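Local structure of protein ten1 (Schizosaccharomyces pombe, 3KF6) at residues L91-Y94 with R95-V98; L9-I12 with N13-N16. The protein is required for telomere maintenance, interacting with stn1 and binding single-stranded telomeric DNA. All coordinates share one frame; numbering follows the deposited sequence.

Contact 1: residues L91-Y94 with R95-V98; sequences LPRY and RQMV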
ATOM      1  N   LEU B  91     -15.563   3.504   8.387  1.00 20.07           N
ATOM      2  CA  LEU B  91     -15.244   2.191   8.935  1.00 22.05           C
ATOM      3  C   LEU B  91     -15.956   1.022   8.263  1.00 22.21           C
ATOM      4  O   LEU B  91     -15.331   0.006   7.958  1.00 21.71           O
ATOM      5  CB  LEU B  91     -15.512   2.156  10.447  1.00 24.50           C
ATOM      6  CG  LEU B  91     -14.453   2.826  11.327  1.00 28.03           C
ATOM      7  CD1 LEU B  91     -14.866   2.738  12.796  1.00 30.55           C
ATOM      8  CD2 LEU B  91     -13.108   2.140  11.116  1.00 29.77           C
ATOM      9  N   PRO B  92     -17.272   1.145   8.021  1.00 21.38           N
ATOM     10  CA  PRO B  92     -17.973   0.029   7.379  1.00 21.76           C
ATOM     11  C   PRO B  92     -17.412  -0.336   6.006  1.00 18.50           C
ATOM     12  O   PRO B  92     -17.272  -1.519   5.688  1.00 20.03           O
ATOM     13  CB  PRO B  92     -19.416   0.523   7.310  1.00 22.83           C
ATOM     14  CG  PRO B  92     -19.520   1.403   8.527  1.00 24.25           C
ATOM     15  CD  PRO B  92     -18.226   2.182   8.452  1.00 22.36           C
ATOM     16  N   ARG B  93     -17.094   0.671   5.197  1.00 18.57           N
ATOM     17  CA  ARG B  93     -16.555   0.413   3.864  1.00 16.92           C
ATOM     18  C   ARG B  93     -15.127  -0.105   3.974  1.00 16.65           C
ATOM     19  O   ARG B  93     -14.720  -1.002   3.233  1.00 16.78           O
ATOM     20  CB  ARG B  93     -16.609   1.683   3.005  1.00 19.07           C
ATOM     21  CG  ARG B  93     -18.010   2.286   2.904  1.00 23.37           C
ATOM     22  CD  ARG B  93     -18.587   2.320   1.496  1.00 29.93           C
ATOM     23  NE  ARG B  93     -18.814   0.998   0.923  1.00 29.44           N
ATOM     24  CZ  ARG B  93     -19.697   0.740  -0.044  1.00 29.11           C
ATOM     25  NH1 ARG B  93     -20.447   1.710  -0.548  1.00 32.11           N
ATOM     26  NH2 ARG B  93     -19.822  -0.489  -0.519  1.00 26.88           N
ATOM     27  N   TYR B  94     -14.361   0.457   4.904  1.00 16.57           N
ATOM     28  CA  TYR B  94     -12.993  -0.008   5.100  1.00 15.92           C
ATOM     29  C   TYR B  94     -12.955  -1.489   5.494  1.00 16.77           C
ATOM     30  O   TYR B  94     -12.192  -2.272   4.920  1.00 17.20           O
ATOM     31  CB  TYR B  94     -12.289   0.832   6.171  1.00 15.56           C
ATOM     32  CG  TYR B  94     -10.980   0.239   6.642  1.00 17.41           C
ATOM     33  CD1 TYR B  94     -10.938  -0.609   7.747  1.00 15.43           C
ATOM     34  CD2 TYR B  94      -9.790   0.486   5.959  1.00 16.48           C
ATOM     35  CE1 TYR B  94      -9.752  -1.199   8.160  1.00 18.90           C
ATOM     36  CE2 TYR B  94      -8.591  -0.101   6.366  1.00 16.66           C
ATOM     37  CZ  TYR B  94      -8.584  -0.942   7.468  1.00 15.35           C
ATOM     38  OH  TYR B  94      -7.409  -1.532   7.873  1.00 17.76           O
ATOM     39  N   ARG B  95     -13.772  -1.894   6.464  1.00 16.74           N
ATOM     40  CA  ARG B  95     -13.737  -3.297   6.856  1.00 18.14           C
ATOM     41  C   ARG B  95     -14.245  -4.200   5.736  1.00 17.08           C
ATOM     42  O   ARG B  95     -13.761  -5.314   5.570  1.00 17.84           O
ATOM     43  CB  ARG B  95     -14.519  -3.535   8.155  1.00 22.49           C
ATOM     44  CG  ARG B  95     -15.982  -3.210   8.135  1.00 28.80           C
ATOM     45  CD  ARG B  95     -16.587  -3.616   9.475  1.00 32.84           C
ATOM     46  NE  ARG B  95     -18.038  -3.539   9.463  1.00 39.02           N
ATOM     47  CZ  ARG B  95     -18.751  -2.606  10.079  1.00 36.93           C
ATOM     48  NH1 ARG B  95     -18.155  -1.647  10.778  1.00 37.81           N
ATOM     49  NH2 ARG B  95     -20.068  -2.638   9.991  1.00 41.61           N
ATOM     50  N   GLN B  96     -15.201  -3.705   4.958  1.00 16.85           N
ATOM     51  CA  GLN B  96     -15.736  -4.473   3.839  1.00 17.55           C
ATOM     52  C   GLN B  96     -14.611  -4.781   2.850  1.00 17.66           C
ATOM     53  O   GLN B  96     -14.458  -5.916   2.407  1.00 18.05           O
ATOM     54  CB  GLN B  96     -16.845  -3.685   3.138  1.00 17.84           C
ATOM     55  CG  GLN B  96     -17.315  -4.283   1.804  1.00 19.38           C
ATOM     56  CD  GLN B  96     -18.412  -3.459   1.151  1.00 18.73           C
ATOM     57  OE1 GLN B  96     -18.332  -2.235   1.096  1.00 22.81           O
ATOM     58  NE2 GLN B  96     -19.439  -4.132   0.639  1.00 25.26           N
ATOM     59  N   MET B  97     -13.805  -3.775   2.524  1.00 17.11           N
ATOM     60  CA  MET B  97     -12.715  -3.977   1.576  1.00 17.31           C
ATOM     61  C   MET B  97     -11.566  -4.817   2.125  1.00 16.72           C
ATOM     62  O   MET B  97     -10.936  -5.557   1.376  1.00 18.52           O
ATOM     63  CB  MET B  97     -12.181  -2.635   1.065  1.00 17.10           C
ATOM     64  CG  MET B  97     -13.220  -1.789   0.337  1.00 20.56           C
ATOM     65  SD  MET B  97     -14.229  -2.708  -0.863  1.00 20.83           S
ATOM     66  CE  MET B  97     -15.741  -1.727  -0.825  1.00 23.82           C
ATOM     67  N   VAL B  98     -11.274  -4.699   3.421  1.00 16.71           N
ATOM     68  CA  VAL B  98     -10.206  -5.498   4.008  1.00 15.59           C
ATOM     69  C   VAL B  98     -10.620  -6.961   3.900  1.00 16.93           C
ATOM     70  O   VAL B  98      -9.814  -7.817   3.551  1.00 17.49           O
ATOM     71  CB  VAL B  98      -9.970  -5.171   5.506  1.00 17.35           C
ATOM     72  CG1 VAL B  98      -9.031  -6.205   6.126  1.00 16.25           C
ATOM     73  CG2 VAL B  98      -9.374  -3.784   5.647  1.00 14.79           C
TER

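Contact 2: residues L9-I12 with N13-N16; sequences LIFI and NQIN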
ATOM      1  N   LEU B   9      -2.487  -6.798   5.195  1.00 14.29           N
ATOM      2  CA  LEU B   9      -3.607  -5.975   5.632  1.00 15.27           C
ATOM      3  C   LEU B   9      -4.581  -6.854   6.403  1.00 16.22           C
ATOM      4  O   LEU B   9      -5.209  -7.744   5.828  1.00 16.61           O
ATOM      5  CB  LEU B   9      -4.290  -5.352   4.414  1.00 15.53           C
ATOM      6  CG  LEU B   9      -5.468  -4.413   4.663  1.00 16.42           C
ATOM      7  CD1 LEU B   9      -5.016  -3.203   5.480  1.00 17.39           C
ATOM      8  CD2 LEU B   9      -6.034  -3.972   3.314  1.00 18.98           C
ATOM      9  N   ILE B  10      -4.719  -6.590   7.701  1.00 15.43           N
ATOM     10  CA  ILE B  10      -5.589  -7.401   8.552  1.00 16.11           C
ATOM     11  C   ILE B  10      -6.374  -6.588   9.578  1.00 16.55           C
ATOM     12  O   ILE B  10      -6.233  -5.376   9.671  1.00 15.41           O
ATOM     13  CB  ILE B  10      -4.762  -8.414   9.349  1.00 16.95           C
ATOM     14  CG1 ILE B  10      -3.768  -7.664  10.242  1.00 20.06           C
ATOM     15  CG2 ILE B  10      -4.018  -9.348   8.409  1.00 20.11           C
ATOM     16  CD1 ILE B  10      -3.010  -8.561  11.206  1.00 20.24           C
ATOM     17  N   PHE B  11      -7.208  -7.282  10.349  1.00 16.90           N
ATOM     18  CA  PHE B  11      -7.966  -6.644  11.414  1.00 17.95           C
ATOM     19  C   PHE B  11      -7.171  -6.921  12.678  1.00 17.88           C
ATOM     20  O   PHE B  11      -6.372  -7.856  12.718  1.00 17.71           O
ATOM     21  CB  PHE B  11      -9.358  -7.269  11.563  1.00 20.55           C
ATOM     22  CG  PHE B  11     -10.249  -7.057  10.381  1.00 20.70           C
ATOM     23  CD1 PHE B  11     -10.462  -8.083   9.468  1.00 22.69           C
ATOM     24  CD2 PHE B  11     -10.869  -5.831  10.174  1.00 23.05           C
ATOM     25  CE1 PHE B  11     -11.287  -7.889   8.360  1.00 23.49           C
ATOM     26  CE2 PHE B  11     -11.694  -5.628   9.071  1.00 22.89           C
ATOM     27  CZ  PHE B  11     -11.903  -6.662   8.162  1.00 22.64           C
ATOM     28  N   ILE B  12      -7.377  -6.111  13.710  1.00 18.01           N
ATOM     29  CA  ILE B  12      -6.657  -6.324  14.952  1.00 19.03           C
ATOM     30  C   ILE B  12      -6.929  -7.722  15.502  1.00 20.28           C
ATOM     31  O   ILE B  12      -6.026  -8.367  16.039  1.00 20.50           O
ATOM     32  CB  ILE B  12      -7.032  -5.253  15.998  1.00 18.68           C
ATOM     33  CG1 ILE B  12      -6.360  -3.927  15.617  1.00 17.37           C
ATOM     34  CG2 ILE B  12      -6.601  -5.700  17.400  1.00 20.54           C
ATOM     35  CD1 ILE B  12      -6.681  -2.778  16.552  1.00 19.44           C
ATOM     36  N   ASN B  13      -8.162  -8.196  15.347  1.00 22.06           N
ATOM     37  CA  ASN B  13      -8.526  -9.520  15.842  1.00 25.21           C
ATOM     38  C   ASN B  13      -7.795 -10.664  15.137  1.00 24.91           C
ATOM     39  O   ASN B  13      -7.928 -11.822  15.540  1.00 26.43           O
ATOM     40  CB  ASN B  13     -10.043  -9.734  15.734  1.00 26.33           C
ATOM     41  CG  ASN B  13     -10.546  -9.708  14.305  1.00 28.67           C
ATOM     42  OD1 ASN B  13     -10.059 -10.445  13.448  1.00 29.90           O
ATOM     43  ND2 ASN B  13     -11.540  -8.863  14.042  1.00 31.49           N
ATOM     44  N   GLN B  14      -7.026 -10.352  14.096  1.00 24.38           N
ATOM     45  CA  GLN B  14      -6.290 -11.381  13.359  1.00 22.69           C
ATOM     46  C   GLN B  14      -4.793 -11.344  13.643  1.00 24.06           C
ATOM     47  O   GLN B  14      -4.042 -12.194  13.171  1.00 24.21           O
ATOM     48  CB  GLN B  14      -6.498 -11.222  11.847  1.00 23.03           C
ATOM     49  CG  GLN B  14      -7.940 -11.298  11.387  1.00 23.03           C
ATOM     50  CD  GLN B  14      -8.077 -10.988   9.909  1.00 25.77           C
ATOM     51  OE1 GLN B  14      -7.612  -9.946   9.440  1.00 24.27           O
ATOM     52  NE2 GLN B  14      -8.714 -11.889   9.166  1.00 23.47           N
ATOM     53  N   ILE B  15      -4.352 -10.355  14.411  1.00 24.16           N
ATOM     54  CA  ILE B  15      -2.934 -10.234  14.711  1.00 23.40           C
ATOM     55  C   ILE B  15      -2.342 -11.498  15.333  1.00 25.73           C
ATOM     56  O   ILE B  15      -1.234 -11.899  14.983  1.00 23.09           O
ATOM     57  CB  ILE B  15      -2.667  -9.027  15.635  1.00 23.62           C
ATOM     58  CG1 ILE B  15      -2.991  -7.735  14.879  1.00 23.90           C
ATOM     59  CG2 ILE B  15      -1.214  -9.021  16.085  1.00 24.16           C
ATOM     60  CD1 ILE B  15      -2.891  -6.476  15.721  1.00 21.99           C
ATOM     61  N   ASN B  16      -3.084 -12.124  16.241  1.00 28.70           N
ATOM     62  CA  ASN B  16      -2.603 -13.333  16.900  1.00 33.01           C
ATOM     63  C   ASN B  16      -2.625 -14.560  15.994  1.00 34.65           C
ATOM     64  O   ASN B  16      -2.210 -15.645  16.402  1.00 36.56           O
ATOM     65  CB  ASN B  16      -3.411 -13.605  18.172  1.00 35.05           C
ATOM     66  CG  ASN B  16      -3.223 -12.526  19.218  1.00 38.25           C
ATOM     67  OD1 ASN B  16      -2.116 -12.023  19.411  1.00 40.20           O
ATOM     68  ND2 ASN B  16      -4.302 -12.170  19.909  1.00 40.16           N
TER
HETATM   69  O   HOH W   1      -5.388 -10.463  17.633  1.00 32.72           O

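Contact 1: residues L91-Y94 with R95-V98
The phenol ring of Y94 carries V98 CG2 over one face, while the R93 guanidinium takes Q96 OE1 at its edge and the R95 guanidinium is laid with one face over P92 CA. At Y94 the touch is a CH-pi contact: V98 CG2 stands 3.7 Å from the ring centroid and is offset toward the rim, nearest to Y94 CZ. Y94 has CG anti to the backbone N (chi1 168°), which carries the ring along the helix to meet the methyl one turn on. On another side, R93 and Q96 run alongside each other, guanidinium and amide almost coplanar at 23°. R93 NH2 reaches the in-plane lone pair of Q96 OE1 at 2.8 Å, and R93 NE makes a longer, more bent bond of 3.3 Å to Q96 OE1. R95 folds back instead: with CG held between backbone N and carbonyl carbon (chi1 61°), R95 CG comes to 3.2 Å from P92 O, and the extended chain beyond carries the guanidinium back over P92 CA. Underneath runs the usual i to i+4 ladder, from R95 N to L91 O (2.9 Å) through to V98 N to Y94 O (3.0 Å). This is the start of helix 91-103, which follows the OB-fold strands. L91 and Y94 pack on L27 of strand 23-34, whereas W133, W136 and Q137 of the stn1 chain pack on R93, Y94 and M97. Chemically, the contact joins an apolar ring-methyl pair, Y94 and V98, both buried and meeting by dispersion, to a polar guanidinium-amide one, whose grip orients the R93 guanidinium but probably leaves its charge uncompensated by Q96.

Contact 2: residues L9-I12 with N13-N16
F11 O accepts the backbone N-H of Q14 at 2.9 Å and I12 O that of I15, so the chain winds through two overlapping type I beta turns just after strand 8-9 of the OB fold. In both bonds the donor sits above the carbonyl plane, not on a lone pair. The Q14 side chain then closes the turn from the other direction: F11 N donates to Q14 OE1 at 2.8 Å, nearly straight at 165°. Q14 CG lies anti to its carbonyl carbon (chi1 -59°), and the extended chain beyond it runs back beside F11, the amide turned 51° from the ring. Q14 OE1 also rests 3.4 Å from F11 CD1 and, still closer, 3.2 Å from I10 CB, so the oxygen is tucked among carbons while two N-H groups satisfy it, the second being Q102 NE2 from helix 91-103. A leucine in place of Q14 would probably leave F11 N without its side-chain acceptor and Q102 NE2 with one partner fewer, though still bonded to L9 O. On the buried side, I10 crosses I15 at about a right angle, I10 CD1 meeting I15 CG1 at 3.8 Å. I12 and I15 point the same way, toward F26 and V47 on the barrel strands, with I12 CG2 4.1 Å from I15 CD1. N13, within the first turn, sets its amide against F11 CB. Finally, one water bridges the turn, donating to I12 O at 2.7 Å and accepting from N16 N.

From the N terminus, contact 2 starts on the last residue of strand 8-9 and turns into the loop leading to strand 23-34; the chain then passes through the remaining OB-fold strands before contact 1 opens helix 91-103. The two contacts are therefore in series, neither nested nor crossed, each closing only a local turn, and though their centres lie about 14 Å apart, they touch. F11 supplies much of that seam, its CZ lying 3.6 Å from V98 CG1 and also against R95 O. L9 packs beside Y94 and V98, and further along the helix Q102 bonds to L9 O. Together they tie the C-terminal helix to the first strand and its following loop, beside the stn1 interface.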